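Local coordinates for protein thermoresistant glucokinase (Janibacter sp. HTCC2649, PDB 4EUN) that probably catalyses the ATP-dependent phosphorylation of D-gluconate to 6-phosphogluconate, as a P-loop sugar kinase of the gluconokinase type, at residues K42-A46 with I105-S109; I69-G75 with F149-L154; V37-G41 with I138-M142. All blocks are in the same frame, centred on the assembly; numbering follows the deposited sequence.

The three contacts lie at or beyond the C-terminal ends of the strands of a parallel five-stranded sheet. Interaction 3 closes the longest loop, from the turn after strand 31-35 to helix 135-142; interaction 1, joining helix 42-53 to strand 104-108, is nested inside that loop, while interaction 2 alternates with both along the sequence. Interactions 1 and 3 have centres about 13 Å apart, touch through Lys42 and Val37, and share one sulfate, so together they frame the probable phosphate-binding P-loop. Interaction 2, linking helix 66-73 to the loop before helix 155-161, is centred about 18 Å from interaction 1 and 14 Å from interaction 3, which it touches through Ala152 and Met142. Interactions 1 and 2 both reach the second subunit.

Interaction 1 of 3, residues K42-A46 with I105-S109; sequences KTTIA and IITCS. With SO4 (sulfate ion), chain B.
The ammonium NZ of Lys42, whose chain lies against the Cys108 carbonyl, is gripped by a sulfate and by backbone carbonyls: it lies 2.7 Å from sulfate O1 and is also hydrogen-bonded to Gly36 O, with a weak bond to Val37 O. This is probably the Walker A lysine of a P-loop, with the sulfate in the place where a nucleotide phosphate would bind. Helix 42-46 runs nearly antiparallel to strand 105-108, their axes 8.4 Å apart at 169°. The first turn adds its own N-H groups: Thr43 N donates to sulfate O3 (3.2 Å), and Lys42 N donates weakly to O1, so the anion would be favoured by the helix start as well as by the lysine charge. Bends at chi3 (-57°) and chi4 (-74°) turn Lys42 NZ back to the anion while Lys42 CD passes 3.0 Å from Cys108 O. Further along, Thr107 presents its methyl to the helix: CG2 packs 3.5 Å from Ala46 CB and just as near Lys42 O, while its hydroxyl is hydrogen-bonded to Glu59. At the far end the Ile105 branch tip, CD1, rests 3.9 Å from Ala46 CA.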
loop_
_atom_site.group_PDB
_atom_site.type_symbol
_atom_site.label_atom_id
_atom_site.label_comp_id
_atom_site.label_asym_id
_atom_site.label_seq_id
_atom_site.Cartn_x
_atom_site.Cartn_y
_atom_site.Cartn_z
ATOM N N LYS A 42 -3.026 -8.280 6.324
ATOM C CA LYS A 42 -1.951 -7.364 6.707
ATOM C C LYS A 42 -2.219 -5.929 6.301
ATOM O O LYS A 42 -1.885 -4.989 7.032
ATOM C CB LYS A 42 -0.631 -7.792 6.070
ATOM C CG LYS A 42 -0.071 -9.100 6.546
ATOM C CD LYS A 42 1.295 -9.297 5.924
ATOM C CE LYS A 42 1.233 -9.237 4.400
ATOM N NZ LYS A 42 0.630 -10.476 3.845
ATOM N N THR A 43 -2.793 -5.757 5.117
ATOM C CA THR A 43 -3.070 -4.418 4.613
ATOM C C THR A 43 -4.055 -3.685 5.519
ATOM O O THR A 43 -3.840 -2.522 5.859
ATOM C CB THR A 43 -3.576 -4.453 3.160
ATOM O OG1 THR A 43 -2.564 -5.031 2.326
ATOM C CG2 THR A 43 -3.889 -3.049 2.668
ATOM N N THR A 44 -5.118 -4.374 5.928
ATOM C CA THR A 44 -6.108 -3.795 6.837
ATOM C C THR A 44 -5.487 -3.344 8.166
ATOM O O THR A 44 -5.754 -2.239 8.641
ATOM C CB THR A 44 -7.280 -4.773 7.085
ATOM O OG1 THR A 44 -7.988 -4.985 5.855
ATOM C CG2 THR A 44 -8.236 -4.209 8.112
ATOM N N ILE A 45 -4.655 -4.195 8.760
ATOM C CA ILE A 45 -3.976 -3.859 10.006
ATOM C C ILE A 45 -3.007 -2.687 9.828
ATOM O O ILE A 45 -3.033 -1.730 10.603
ATOM C CB ILE A 45 -3.216 -5.083 10.590
ATOM C CG1 ILE A 45 -4.164 -6.275 10.770
ATOM C CG2 ILE A 45 -2.545 -4.715 11.906
ATOM C CD1 ILE A 45 -5.372 -5.974 11.644
ATOM N N ALA A 46 -2.160 -2.756 8.802
ATOM C CA ALA A 46 -1.177 -1.696 8.557
ATOM C C ALA A 46 -1.850 -0.356 8.294
ATOM O O ALA A 46 -1.397 0.686 8.782
ATOM C CB ALA A 46 -0.268 -2.070 7.394
ATOM N N ILE A 105 5.335 2.290 8.077
ATOM C CA ILE A 105 4.800 0.952 8.325
ATOM C C ILE A 105 4.639 0.252 6.982
ATOM O O ILE A 105 4.035 0.788 6.050
ATOM C CB ILE A 105 3.477 0.978 9.136
ATOM C CG1 ILE A 105 2.982 -0.441 9.419
ATOM C CG2 ILE A 105 2.382 1.821 8.438
ATOM C CD1 ILE A 105 1.912 -0.479 10.511
ATOM N N ILE A 106 5.194 -0.952 6.870
ATOM C CA ILE A 106 5.119 -1.696 5.619
ATOM C C ILE A 106 4.528 -3.071 5.865
ATOM O O ILE A 106 4.703 -3.648 6.937
ATOM C CB ILE A 106 6.501 -1.839 4.938
ATOM C CG1 ILE A 106 7.442 -2.701 5.761
ATOM C CG2 ILE A 106 7.124 -0.459 4.684
ATOM C CD1 ILE A 106 8.802 -2.886 5.103
ATOM N N THR A 107 3.833 -3.601 4.861
ATOM C CA THR A 107 3.370 -4.984 4.925
ATOM C C THR A 107 4.357 -5.876 4.202
ATOM O O THR A 107 4.769 -5.547 3.095
ATOM C CB THR A 107 2.010 -5.127 4.252
ATOM O OG1 THR A 107 2.061 -4.511 2.960
ATOM C CG2 THR A 107 0.937 -4.431 5.068
ATOM N N CYS A 108 4.726 -6.995 4.826
ATOM C CA CYS A 108 5.586 -8.003 4.201
ATOM C C CYS A 108 4.927 -9.374 4.255
ATOM O O CYS A 108 4.213 -9.684 5.207
ATOM C CB CYS A 108 6.915 -8.130 4.949
ATOM S SG CYS A 108 8.009 -6.725 4.787
ATOM N N SER A 109 5.208 -10.215 3.263
ATOM C CA SER A 109 4.842 -11.628 3.337
ATOM C C SER A 109 5.740 -12.339 4.355
ATOM O O SER A 109 6.350 -11.697 5.209
ATOM C CB SER A 109 4.963 -12.277 1.962
ATOM O OG SER A 109 6.189 -11.923 1.357
HETATM S S SO4 B . -3.111 -9.471 2.949
HETATM O O1 SO4 B . -2.072 -10.067 3.780
HETATM O O2 SO4 B . -3.012 -10.035 1.611
HETATM O O3 SO4 B . -2.920 -8.028 2.899
HETATM O O4 SO4 B . -4.431 -9.752 3.489
#

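Interaction 2 of 3, residues I69-G75 with F149-L154; sequences IATMQRG and FMPASL
Gln73 reaches across to the backbone of Phe149 with its amide: NE2 donates to Phe149 O at 3.0 Å with an N-H...O angle of 154°, using a lone pair in the carbonyl plane, and the acceptor lies nearly in the plane of the amide. Beyond CG the Gln73 chain is extended, carrying Gln73 NE2 to 3.4 Å from Phe149 CD1. Amide and ring planes stand 65° apart. With CG anti to its own backbone N (chi1 173°), the Phe149 ring swings toward the helix, where its CZ meets the CG2 branch of Ile69 at 3.7 Å. Met150 curls instead, bent at chi2 and chi3, so that its methyl CE lies over one face of the Phe149 ring, offset toward the rim, and also touches Gln73 CG, while Met150 SD packs 3.6 Å from Met72 CB. Helix 66-73 ends here in a Schellman motif, where positive phi at Gly75 closes the last turn facing the loop that leads into helix 155-161. Met72 O accepts the bond from Gly75 N and is covered by Leu154 CD1 at 3.3 Å and by Pro151 CD. The other Leu154 methyl, CD2, lies near Gly75 O, and a water donates to Gly75 O at 2.6 Å and makes a further hydrogen bond with Ser153 OG.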
loop_
_atom_site.group_PDB
_atom_site.type_symbol
_atom_site.label_atom_id
_atom_site.label_comp_id
_atom_site.label_asym_id
_atom_site.label_seq_id
_atom_site.Cartn_x
_atom_site.Cartn_y
_atom_site.Cartn_z
ATOM N N ILE A 69 7.732 -11.139 -8.937
ATOM C CA ILE A 69 6.281 -11.198 -8.785
ATOM C C ILE A 69 5.691 -12.253 -9.718
ATOM O O ILE A 69 4.888 -13.088 -9.298
ATOM C CB ILE A 69 5.595 -9.839 -9.077
ATOM C CG1 ILE A 69 6.030 -8.779 -8.060
ATOM C CG2 ILE A 69 4.079 -10.005 -9.064
ATOM C CD1 ILE A 69 5.780 -9.168 -6.596
ATOM N N ALA A 70 6.082 -12.215 -10.989
ATOM C CA ALA A 70 5.573 -13.189 -11.965
ATOM C C ALA A 70 5.907 -14.635 -11.597
ATOM O O ALA A 70 5.075 -15.526 -11.785
ATOM C CB ALA A 70 6.082 -12.856 -13.353
ATOM N N THR A 71 7.118 -14.856 -11.088
ATOM C CA THR A 71 7.575 -16.195 -10.695
ATOM C C THR A 71 6.682 -16.739 -9.590
ATOM O O THR A 71 6.224 -17.882 -9.655
ATOM C CB THR A 71 9.042 -16.152 -10.234
ATOM O OG1 THR A 71 9.866 -15.769 -11.344
ATOM C CG2 THR A 71 9.494 -17.517 -9.737
ATOM N N MET A 72 6.415 -15.918 -8.579
ATOM C CA MET A 72 5.537 -16.325 -7.494
ATOM C C MET A 72 4.114 -16.536 -7.978
ATOM O O MET A 72 3.430 -17.442 -7.510
ATOM C CB MET A 72 5.563 -15.312 -6.349
ATOM C CG MET A 72 6.876 -15.260 -5.643
ATOM S SD MET A 72 6.788 -14.206 -4.187
ATOM C CE MET A 72 6.836 -12.581 -4.946
ATOM N N GLN A 73 3.660 -15.714 -8.920
ATOM C CA GLN A 73 2.296 -15.875 -9.414
ATOM C C GLN A 73 2.072 -17.198 -10.147
ATOM O O GLN A 73 0.935 -17.663 -10.263
ATOM C CB GLN A 73 1.875 -14.698 -10.291
ATOM C CG GLN A 73 1.596 -13.445 -9.473
ATOM C CD GLN A 73 1.122 -12.305 -10.337
ATOM O OE1 GLN A 73 1.623 -12.108 -11.443
ATOM N NE2 GLN A 73 0.136 -11.560 -9.847
ATOM N N ARG A 74 3.147 -17.787 -10.665
ATOM C CA ARG A 74 3.042 -19.105 -11.296
ATOM C C ARG A 74 3.126 -20.227 -10.272
ATOM O O ARG A 74 2.984 -21.401 -10.621
ATOM C CB ARG A 74 4.099 -19.294 -12.397
ATOM C CG ARG A 74 3.907 -18.344 -13.569
ATOM C CD ARG A 74 4.703 -18.727 -14.804
ATOM N NE ARG A 74 6.116 -18.940 -14.501
ATOM C CZ ARG A 74 7.017 -17.970 -14.385
ATOM N NH1 ARG A 74 6.662 -16.704 -14.544
ATOM N NH2 ARG A 74 8.279 -18.273 -14.115
ATOM N N GLY A 75 3.358 -19.868 -9.012
ATOM C CA GLY A 75 3.378 -20.840 -7.928
ATOM C C GLY A 75 4.761 -21.308 -7.522
ATOM O O GLY A 75 4.900 -22.301 -6.794
ATOM N N PHE A 149 -4.018 -12.301 -5.956
ATOM C CA PHE A 149 -2.762 -11.779 -6.458
ATOM C C PHE A 149 -1.732 -12.912 -6.502
ATOM O O PHE A 149 -0.933 -13.009 -7.440
ATOM C CB PHE A 149 -2.320 -10.626 -5.554
ATOM C CG PHE A 149 -0.963 -10.100 -5.864
ATOM C CD1 PHE A 149 -0.629 -9.713 -7.158
ATOM C CD2 PHE A 149 -0.015 -9.979 -4.857
ATOM C CE1 PHE A 149 0.643 -9.239 -7.444
ATOM C CE2 PHE A 149 1.251 -9.488 -5.129
ATOM C CZ PHE A 149 1.581 -9.116 -6.422
ATOM N N MET A 150 -1.785 -13.792 -5.506
ATOM C CA MET A 150 -0.880 -14.940 -5.427
ATOM C C MET A 150 -1.672 -16.237 -5.354
ATOM O O MET A 150 -2.770 -16.269 -4.794
ATOM C CB MET A 150 0.019 -14.818 -4.193
ATOM C CG MET A 150 1.049 -13.709 -4.304
ATOM S SD MET A 150 2.308 -14.157 -5.510
ATOM C CE MET A 150 2.784 -12.563 -6.163
ATOM N N PRO A 151 -1.113 -17.322 -5.906
ATOM C CA PRO A 151 -1.868 -18.578 -5.927
ATOM C C PRO A 151 -1.965 -19.202 -4.545
ATOM O O PRO A 151 -1.037 -19.079 -3.749
ATOM C CB PRO A 151 -1.035 -19.482 -6.849
ATOM C CG PRO A 151 0.336 -18.853 -6.884
ATOM C CD PRO A 151 0.121 -17.384 -6.708
ATOM N N ALA A 152 -3.089 -19.854 -4.267
ATOM C CA ALA A 152 -3.305 -20.529 -3.002
ATOM C C ALA A 152 -2.232 -21.570 -2.714
ATOM O O ALA A 152 -1.953 -21.865 -1.552
ATOM C CB ALA A 152 -4.684 -21.168 -2.980
ATOM N N SER A 153 -1.649 -22.134 -3.771
ATOM C CA SER A 153 -0.659 -23.198 -3.624
ATOM C C SER A 153 0.610 -22.718 -2.926
ATOM O O SER A 153 1.386 -23.532 -2.422
ATOM C CB SER A 153 -0.305 -23.808 -4.985
ATOM O OG SER A 153 0.401 -22.874 -5.784
ATOM N N LEU A 154 0.824 -21.404 -2.887
ATOM C CA LEU A 154 2.018 -20.871 -2.237
ATOM C C LEU A 154 1.917 -20.912 -0.723
ATOM O O LEU A 154 2.928 -20.751 -0.039
ATOM C CB LEU A 154 2.289 -19.426 -2.668
ATOM C CG LEU A 154 2.990 -19.172 -3.997
ATOM C CD1 LEU A 154 3.124 -17.673 -4.221
ATOM C CD2 LEU A 154 4.354 -19.827 -4.009
HETATM O O HOH W 1 3.482 -23.459 -5.015
#

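Interaction 3 of 3, residues V37-G41 with I138-M142; sequences VSGSG and IKGRM. With SO4 (sulfate ion), chain B.
Arg141 and Gly39 make the polar joint of this contact: Arg141 NE donates to Gly39 O at 2.8 Å with an N-H...O angle of 154°, the oxygen lying at the guanidinium edge and close to its plane. A bend at chi3 (61°) turns the guanidinium along the backbone, bringing Ser40 O over one face, off toward the rim, and Arg141 NH2 to 3.6 Å from Gly41 CA. This is the more solvent-accessible side, for Arg141 is partly exposed, and beyond its one short bond the approaches are wider. Ser38, too, is partly exposed. The closely packed side is largely apolar. There Val37 and Ile138 cross at about a right angle, CG2 of Val37 meeting CD1 of Ile138 at 3.8 Å, and Gly39, without a side chain, lets the turn come close to helix 138-142, with Gly39 CA 4.5 Å from Met142 CG. Gly39 takes a positive phi in a type II turn from Val37 to Ser40. The turn is closed at Val37 O, which accepts from Ser40 OG at 2.6 Å and, at longer range, from Ser40 N. The turn and the residue after it direct amides at the sulfate: Gly39 N donates to O2 at 3.1 Å and Gly41 N, at the N-cap position of the next helix, to O4 at 2.7 Å, as in a phosphate-binding P-loop. Val37 packs on Leu155 and Leu159, Ser40 on Leu131, and Ile138 on Asp132, so the turn lies between helices 135-142 and 155-161 and the C-terminal end of strand 127-132.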
loop_
_atom_site.group_PDB
_atom_site.type_symbol
_atom_site.label_atom_id
_atom_site.label_comp_id
_atom_site.label_asym_id
_atom_site.label_seq_id
_atom_site.Cartn_x
_atom_site.Cartn_y
_atom_site.Cartn_z
ATOM N N VAL A 37 1.388 -14.208 5.984
ATOM C CA VAL A 37 1.187 -14.709 4.627
ATOM C C VAL A 37 0.098 -13.928 3.893
ATOM O O VAL A 37 -0.643 -13.160 4.503
ATOM C CB VAL A 37 0.863 -16.217 4.609
ATOM C CG1 VAL A 37 1.939 -16.989 5.360
ATOM C CG2 VAL A 37 -0.511 -16.487 5.213
ATOM N N SER A 38 0.019 -14.114 2.579
ATOM C CA SER A 38 -1.047 -13.515 1.782
ATOM C C SER A 38 -2.419 -13.961 2.272
ATOM O O SER A 38 -2.647 -15.154 2.520
ATOM C CB SER A 38 -0.894 -13.905 0.311
ATOM O OG SER A 38 0.283 -13.353 -0.244
ATOM N N GLY A 39 -3.338 -13.010 2.396
ATOM C CA GLY A 39 -4.699 -13.330 2.780
ATOM C C GLY A 39 -4.881 -13.358 4.283
ATOM O O GLY A 39 -5.927 -13.777 4.776
ATOM N N SER A 40 -3.860 -12.904 5.009
ATOM C CA SER A 40 -3.922 -12.847 6.463
ATOM C C SER A 40 -4.567 -11.549 6.961
ATOM O O SER A 40 -5.037 -11.480 8.099
ATOM C CB SER A 40 -2.534 -13.047 7.075
ATOM O OG SER A 40 -1.614 -12.072 6.622
ATOM N N GLY A 41 -4.598 -10.527 6.107
ATOM C CA GLY A 41 -5.235 -9.264 6.454
ATOM C C GLY A 41 -4.254 -8.167 6.824
ATOM O O GLY A 41 -4.604 -7.229 7.554
ATOM N N ILE A 138 -6.860 -19.287 7.330
ATOM C CA ILE A 138 -6.284 -18.514 6.231
ATOM C C ILE A 138 -6.870 -18.979 4.900
ATOM O O ILE A 138 -7.294 -18.156 4.086
ATOM C CB ILE A 138 -4.739 -18.621 6.202
ATOM C CG1 ILE A 138 -4.162 -18.029 7.490
ATOM C CG2 ILE A 138 -4.171 -17.889 4.982
ATOM C CD1 ILE A 138 -2.689 -18.306 7.718
ATOM N N LYS A 139 -6.909 -20.294 4.688
ATOM C CA LYS A 139 -7.492 -20.853 3.466
ATOM C C LYS A 139 -8.960 -20.471 3.291
ATOM O O LYS A 139 -9.412 -20.215 2.173
ATOM C CB LYS A 139 -7.338 -22.376 3.443
ATOM C CG LYS A 139 -5.916 -22.829 3.154
ATOM C CD LYS A 139 -5.804 -24.334 2.924
ATOM C CE LYS A 139 -5.716 -25.094 4.232
ATOM N NZ LYS A 139 -5.121 -26.461 4.077
ATOM N N GLY A 140 -9.702 -20.438 4.393
ATOM C CA GLY A 140 -11.100 -20.045 4.351
ATOM C C GLY A 140 -11.274 -18.585 3.974
ATOM O O GLY A 140 -12.220 -18.231 3.270
ATOM N N ARG A 141 -10.367 -17.733 4.444
ATOM C CA ARG A 141 -10.408 -16.314 4.081
ATOM C C ARG A 141 -10.208 -16.148 2.576
ATOM O O ARG A 141 -10.947 -15.420 1.917
ATOM C CB ARG A 141 -9.329 -15.524 4.840
ATOM C CG ARG A 141 -9.604 -15.338 6.333
ATOM C CD ARG A 141 -8.421 -14.678 7.056
ATOM N NE ARG A 141 -8.126 -13.342 6.536
ATOM C CZ ARG A 141 -8.658 -12.222 7.016
ATOM N NH1 ARG A 141 -9.507 -12.273 8.034
ATOM N NH2 ARG A 141 -8.341 -11.049 6.481
ATOM N N MET A 142 -9.206 -16.844 2.043
ATOM C CA MET A 142 -8.851 -16.764 0.628
ATOM C C MET A 142 -9.967 -17.272 -0.279
ATOM O O MET A 142 -10.124 -16.809 -1.410
ATOM C CB MET A 142 -7.572 -17.561 0.377
ATOM C CG MET A 142 -6.422 -17.176 1.296
ATOM S SD MET A 142 -5.217 -18.503 1.527
ATOM C CE MET A 142 -4.577 -18.663 -0.134
HETATM S S SO4 B . -3.111 -9.471 2.949
HETATM O O1 SO4 B . -2.072 -10.067 3.780
HETATM O O2 SO4 B . -3.012 -10.035 1.611
HETATM O O3 SO4 B . -2.920 -8.028 2.899
HETATM O O4 SO4 B . -4.431 -9.752 3.489
#